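Local structure of 6-phosphogluconate dehydratase (Shewanella oneidensis, 2GP4) at residues Met253-Leu261 / Val301-Gly310. The protein probably catalyses the dehydration of 6-phosphogluconate, and is seen here in an apo form that lacks its iron-sulfur cluster. Residues are numbered along the deposited sequence; the frame is centred on the assembly and turned at random.
Sequences MLEVMGLQL and VVNEKSIVNG
Met257, present as selenomethionine, packs against Val302 and the first turns of helix 304-316. Its CE lies 3.7 Å from Ile307 CD1 and 3.9 Å from Val302 CG2, and the chain reaches both because it runs extended through chi2 (-177°) and bends at chi3 (56°). Met257 and Ile307 lie alongside with their ends turned to the same side, whereas Val302 is crossed at a slant. Halfway along, Met257 CG comes within 3.2 Å of Ser306 O, a tight contact with a carbonyl that also accepts from Gly310 N. Gly310, having no side chain, lets the selenium-bearing chain and Val256 CG2 approach its CA; the latter separation is 3.8 Å. Val302 CG2 links Met257 CE to Leu259 CD2 (3.9 Å), and Leu259 CD1 carries the apolar patch on to Val301 CG1 at 3.5 Å, Leu259 and Val301 running antiparallel, flank to flank. A water 3.1 Å from Asn309 ND2, whose hydrogen bond it accepts, also lies 2.5 Å from Val256 O, too short to be more than a doubtful bridge.

Each segment carries a helix-end motif. Gly258, at positive phi (62°), closes helix 252-256 in a Schellman motif, with Leu259 N bonded to Leu254 O and Gly258 N to Glu255 O. At the start of helix 304-316, Asn303 and Ser306 form a capping box: Ser306 N donates to Asn303 OD1 from above the carbonyl plane, and Asn303 N bonds back to Ser306 OG.

Asn309 OD1 also accepts from His387 N. Around this buried junction in the largely helical N-terminal domain, helix 372-383 packs on Val256, strand 193-195 meets Leu259 through Phe195, and helix 23-51 touches Asn303 and Val308.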
HETATM    1  N   MSE A 253      -6.865  -2.394  -3.165  1.00 50.90           N
HETATM    2  CA  MSE A 253      -5.913  -2.483  -4.269  1.00 51.21           C
HETATM    3  C   MSE A 253      -6.274  -3.631  -5.212  1.00 49.38           C
HETATM    4  O   MSE A 253      -6.241  -3.469  -6.427  1.00 49.32           O
HETATM    5  CB  MSE A 253      -4.477  -2.642  -3.742  1.00 51.10           C
HETATM    6  CG  MSE A 253      -3.384  -2.492  -4.812  1.00 52.64           C
HETATM    7 SE   MSE A 253      -1.677  -3.413  -4.432  1.00 55.79          SE
HETATM    8  CE  MSE A 253      -2.333  -5.234  -4.105  1.00 54.37           C
ATOM      9  N   LEU A 254      -6.629  -4.784  -4.651  1.00 47.89           N
ATOM     10  CA  LEU A 254      -7.022  -5.950  -5.454  1.00 46.42           C
ATOM     11  C   LEU A 254      -8.293  -5.698  -6.267  1.00 45.20           C
ATOM     12  O   LEU A 254      -8.508  -6.330  -7.306  1.00 45.05           O
ATOM     13  CB  LEU A 254      -7.210  -7.198  -4.577  1.00 46.44           C
ATOM     14  CG  LEU A 254      -6.018  -7.873  -3.888  1.00 46.37           C
ATOM     15  CD1 LEU A 254      -4.892  -8.208  -4.870  1.00 46.30           C
ATOM     16  CD2 LEU A 254      -5.505  -7.015  -2.747  1.00 47.36           C
ATOM     17  N   GLU A 255      -9.122  -4.775  -5.782  1.00 43.54           N
ATOM     18  CA  GLU A 255     -10.368  -4.403  -6.439  1.00 42.17           C
ATOM     19  C   GLU A 255     -10.126  -3.600  -7.721  1.00 41.03           C
ATOM     20  O   GLU A 255     -10.649  -3.957  -8.776  1.00 40.93           O
ATOM     21  CB  GLU A 255     -11.259  -3.616  -5.472  1.00 42.25           C
ATOM     22  CG  GLU A 255     -12.671  -3.354  -5.969  1.00 42.28           C
ATOM     23  CD  GLU A 255     -13.641  -4.484  -5.667  1.00 42.30           C
ATOM     24  OE1 GLU A 255     -14.669  -4.568  -6.367  1.00 42.38           O
ATOM     25  OE2 GLU A 255     -13.395  -5.278  -4.735  1.00 42.76           O
ATOM     26  N   VAL A 256      -9.336  -2.528  -7.628  1.00 39.59           N
ATOM     27  CA  VAL A 256      -9.049  -1.661  -8.782  1.00 38.46           C
ATOM     28  C   VAL A 256      -8.163  -2.329  -9.827  1.00 37.49           C
ATOM     29  O   VAL A 256      -8.218  -1.989 -11.007  1.00 37.02           O
ATOM     30  CB  VAL A 256      -8.400  -0.305  -8.378  1.00 38.45           C
ATOM     31  CG1 VAL A 256      -9.450   0.668  -7.924  1.00 38.26           C
ATOM     32  CG2 VAL A 256      -7.323  -0.499  -7.314  1.00 38.65           C
HETATM   33  N   MSE A 257      -7.346  -3.273  -9.374  1.00 36.55           N
HETATM   34  CA  MSE A 257      -6.438  -4.007 -10.240  1.00 35.89           C
HETATM   35  C   MSE A 257      -7.101  -5.243 -10.848  1.00 34.68           C
HETATM   36  O   MSE A 257      -6.470  -5.992 -11.589  1.00 34.24           O
HETATM   37  CB  MSE A 257      -5.181  -4.393  -9.468  1.00 35.79           C
HETATM   38  CG  MSE A 257      -4.316  -3.207  -9.082  1.00 36.63           C
HETATM   39 SE   MSE A 257      -2.673  -3.737  -8.185  1.00 37.57          SE
HETATM   40  CE  MSE A 257      -1.969  -4.933  -9.556  1.00 37.32           C
ATOM     41  N   GLY A 258      -8.377  -5.444 -10.524  1.00 33.78           N
ATOM     42  CA  GLY A 258      -9.174  -6.531 -11.082  1.00 32.86           C
ATOM     43  C   GLY A 258      -8.653  -7.911 -10.736  1.00 32.24           C
ATOM     44  O   GLY A 258      -8.684  -8.817 -11.566  1.00 31.81           O
ATOM     45  N   LEU A 259      -8.175  -8.063  -9.504  1.00 31.72           N
ATOM     46  CA  LEU A 259      -7.557  -9.307  -9.057  1.00 31.43           C
ATOM     47  C   LEU A 259      -8.492 -10.172  -8.211  1.00 31.09           C
ATOM     48  O   LEU A 259      -8.138 -11.279  -7.817  1.00 31.08           O
ATOM     49  CB  LEU A 259      -6.245  -9.008  -8.315  1.00 31.33           C
ATOM     50  CG  LEU A 259      -4.886  -9.340  -8.958  1.00 31.19           C
ATOM     51  CD1 LEU A 259      -4.947  -9.675 -10.443  1.00 29.97           C
ATOM     52  CD2 LEU A 259      -3.892  -8.213  -8.695  1.00 30.78           C
ATOM     53  N   GLN A 260      -9.683  -9.650  -7.939  1.00 30.82           N
ATOM     54  CA  GLN A 260     -10.742 -10.399  -7.269  1.00 30.83           C
ATOM     55  C   GLN A 260     -12.089 -10.003  -7.864  1.00 30.70           C
ATOM     56  O   GLN A 260     -12.189  -8.977  -8.528  1.00 30.59           O
ATOM     57  CB  GLN A 260     -10.723 -10.146  -5.759  1.00 30.72           C
ATOM     58  CG  GLN A 260     -10.708  -8.672  -5.360  1.00 30.86           C
ATOM     59  CD  GLN A 260     -10.629  -8.457  -3.857  1.00 30.86           C
ATOM     60  OE1 GLN A 260      -9.884  -9.137  -3.149  1.00 29.51           O
ATOM     61  NE2 GLN A 260     -11.397  -7.494  -3.367  1.00 31.57           N
ATOM     62  N   LEU A 261     -13.115 -10.818  -7.629  1.00 30.71           N
ATOM     63  CA  LEU A 261     -14.471 -10.519  -8.100  1.00 30.72           C
ATOM     64  C   LEU A 261     -14.969  -9.150  -7.626  1.00 30.82           C
ATOM     65  O   LEU A 261     -14.748  -8.778  -6.476  1.00 30.57           O
ATOM     66  CB  LEU A 261     -15.446 -11.621  -7.673  1.00 30.54           C
ATOM     67  CG  LEU A 261     -15.813 -12.759  -8.637  1.00 30.15           C
ATOM     68  CD1 LEU A 261     -14.748 -13.060  -9.683  1.00 29.46           C
ATOM     69  CD2 LEU A 261     -16.168 -14.014  -7.852  1.00 29.05           C
ATOM     70  N   VAL A 301      -2.543  -9.791 -16.115  1.00 22.58           N
ATOM     71  CA  VAL A 301      -3.561  -8.976 -15.455  1.00 22.04           C
ATOM     72  C   VAL A 301      -2.868  -7.861 -14.664  1.00 21.77           C
ATOM     73  O   VAL A 301      -3.292  -6.704 -14.698  1.00 21.50           O
ATOM     74  CB  VAL A 301      -4.486  -9.820 -14.553  1.00 21.98           C
ATOM     75  CG1 VAL A 301      -5.482  -8.929 -13.809  1.00 21.66           C
ATOM     76  CG2 VAL A 301      -5.228 -10.855 -15.386  1.00 21.75           C
ATOM     77  N   VAL A 302      -1.787  -8.221 -13.974  1.00 21.26           N
ATOM     78  CA  VAL A 302      -0.876  -7.232 -13.424  1.00 20.66           C
ATOM     79  C   VAL A 302      -0.044  -6.693 -14.590  1.00 20.55           C
ATOM     80  O   VAL A 302       0.721  -7.429 -15.220  1.00 20.30           O
ATOM     81  CB  VAL A 302       0.027  -7.818 -12.310  1.00 20.66           C
ATOM     82  CG1 VAL A 302       1.058  -6.797 -11.858  1.00 19.70           C
ATOM     83  CG2 VAL A 302      -0.820  -8.305 -11.117  1.00 20.34           C
ATOM     84  N   ASN A 303      -0.240  -5.412 -14.890  1.00 20.16           N
ATOM     85  CA  ASN A 303       0.480  -4.727 -15.960  1.00 20.13           C
ATOM     86  C   ASN A 303       0.627  -3.261 -15.588  1.00 20.04           C
ATOM     87  O   ASN A 303       0.157  -2.853 -14.526  1.00 20.45           O
ATOM     88  CB  ASN A 303      -0.226  -4.887 -17.316  1.00 19.91           C
ATOM     89  CG  ASN A 303      -1.638  -4.321 -17.316  1.00 20.05           C
ATOM     90  OD1 ASN A 303      -1.844  -3.123 -17.121  1.00 21.66           O
ATOM     91  ND2 ASN A 303      -2.614  -5.181 -17.545  1.00 19.33           N
ATOM     92  N   GLU A 304       1.268  -2.482 -16.455  1.00 19.69           N
ATOM     93  CA  GLU A 304       1.539  -1.073 -16.189  1.00 19.68           C
ATOM     94  C   GLU A 304       0.272  -0.267 -15.883  1.00 19.51           C
ATOM     95  O   GLU A 304       0.249   0.519 -14.933  1.00 19.31           O
ATOM     96  CB  GLU A 304       2.321  -0.438 -17.342  1.00 19.76           C
ATOM     97  CG  GLU A 304       3.655  -1.130 -17.671  1.00 20.62           C
ATOM     98  CD  GLU A 304       3.574  -2.114 -18.843  1.00 21.53           C
ATOM     99  OE1 GLU A 304       2.587  -2.867 -18.953  1.00 20.88           O
ATOM    100  OE2 GLU A 304       4.521  -2.135 -19.660  1.00 22.44           O
ATOM    101  N   LYS A 305      -0.778  -0.480 -16.673  1.00 19.48           N
ATOM    102  CA  LYS A 305      -2.039   0.243 -16.494  1.00 19.47           C
ATOM    103  C   LYS A 305      -2.734  -0.127 -15.186  1.00 19.31           C
ATOM    104  O   LYS A 305      -3.291   0.743 -14.504  1.00 18.89           O
ATOM    105  CB  LYS A 305      -2.991  -0.025 -17.658  1.00 19.56           C
ATOM    106  CG  LYS A 305      -2.582   0.606 -18.974  1.00 20.72           C
ATOM    107  CD  LYS A 305      -3.411   0.040 -20.101  1.00 21.61           C
ATOM    108  CE  LYS A 305      -2.799   0.357 -21.450  1.00 24.14           C
ATOM    109  NZ  LYS A 305      -3.055   1.768 -21.863  1.00 25.32           N
ATOM    110  N   SER A 306      -2.709  -1.416 -14.845  1.00 19.15           N
ATOM    111  CA  SER A 306      -3.399  -1.888 -13.646  1.00 19.05           C
ATOM    112  C   SER A 306      -2.634  -1.488 -12.385  1.00 18.60           C
ATOM    113  O   SER A 306      -3.240  -1.192 -11.358  1.00 18.49           O
ATOM    114  CB  SER A 306      -3.672  -3.396 -13.707  1.00 18.94           C
ATOM    115  OG  SER A 306      -2.478  -4.141 -13.846  1.00 19.70           O
ATOM    116  N   ILE A 307      -1.307  -1.457 -12.486  1.00 18.33           N
ATOM    117  CA  ILE A 307      -0.453  -0.921 -11.424  1.00 18.19           C
ATOM    118  C   ILE A 307      -0.734   0.565 -11.180  1.00 18.05           C
ATOM    119  O   ILE A 307      -0.945   0.985 -10.033  1.00 17.86           O
ATOM    120  CB  ILE A 307       1.052  -1.176 -11.714  1.00 18.28           C
ATOM    121  CG1 ILE A 307       1.397  -2.655 -11.482  1.00 18.46           C
ATOM    122  CG2 ILE A 307       1.954  -0.274 -10.859  1.00 18.44           C
ATOM    123  CD1 ILE A 307       1.186  -3.147 -10.044  1.00 17.31           C
ATOM    124  N   VAL A 308      -0.752   1.353 -12.253  1.00 18.01           N
ATOM    125  CA  VAL A 308      -1.110   2.770 -12.153  1.00 18.10           C
ATOM    126  C   VAL A 308      -2.500   2.928 -11.511  1.00 18.09           C
ATOM    127  O   VAL A 308      -2.678   3.745 -10.611  1.00 18.19           O
ATOM    128  CB  VAL A 308      -1.028   3.485 -13.529  1.00 18.23           C
ATOM    129  CG1 VAL A 308      -1.760   4.829 -13.510  1.00 18.23           C
ATOM    130  CG2 VAL A 308       0.424   3.675 -13.947  1.00 18.11           C
ATOM    131  N   ASN A 309      -3.459   2.118 -11.963  1.00 18.04           N
ATOM    132  CA  ASN A 309      -4.810   2.094 -11.407  1.00 18.14           C
ATOM    133  C   ASN A 309      -4.800   1.876  -9.895  1.00 18.27           C
ATOM    134  O   ASN A 309      -5.555   2.518  -9.159  1.00 18.29           O
ATOM    135  CB  ASN A 309      -5.676   1.020 -12.099  1.00 17.93           C
ATOM    136  CG  ASN A 309      -6.207   1.465 -13.478  1.00 17.91           C
ATOM    137  OD1 ASN A 309      -5.913   2.565 -13.953  1.00 15.65           O
ATOM    138  ND2 ASN A 309      -7.002   0.597 -14.117  1.00 16.43           N
ATOM    139  N   GLY A 310      -3.931   0.974  -9.444  1.00 18.38           N
ATOM    140  CA  GLY A 310      -3.785   0.672  -8.027  1.00 18.55           C
ATOM    141  C   GLY A 310      -3.270   1.867  -7.264  1.00 18.79           C
ATOM    142  O   GLY A 310      -3.733   2.146  -6.159  1.00 19.46           O
TER
HETATM  143  O   HOH W   1      -6.897  -2.310 -13.136  1.00 26.50           O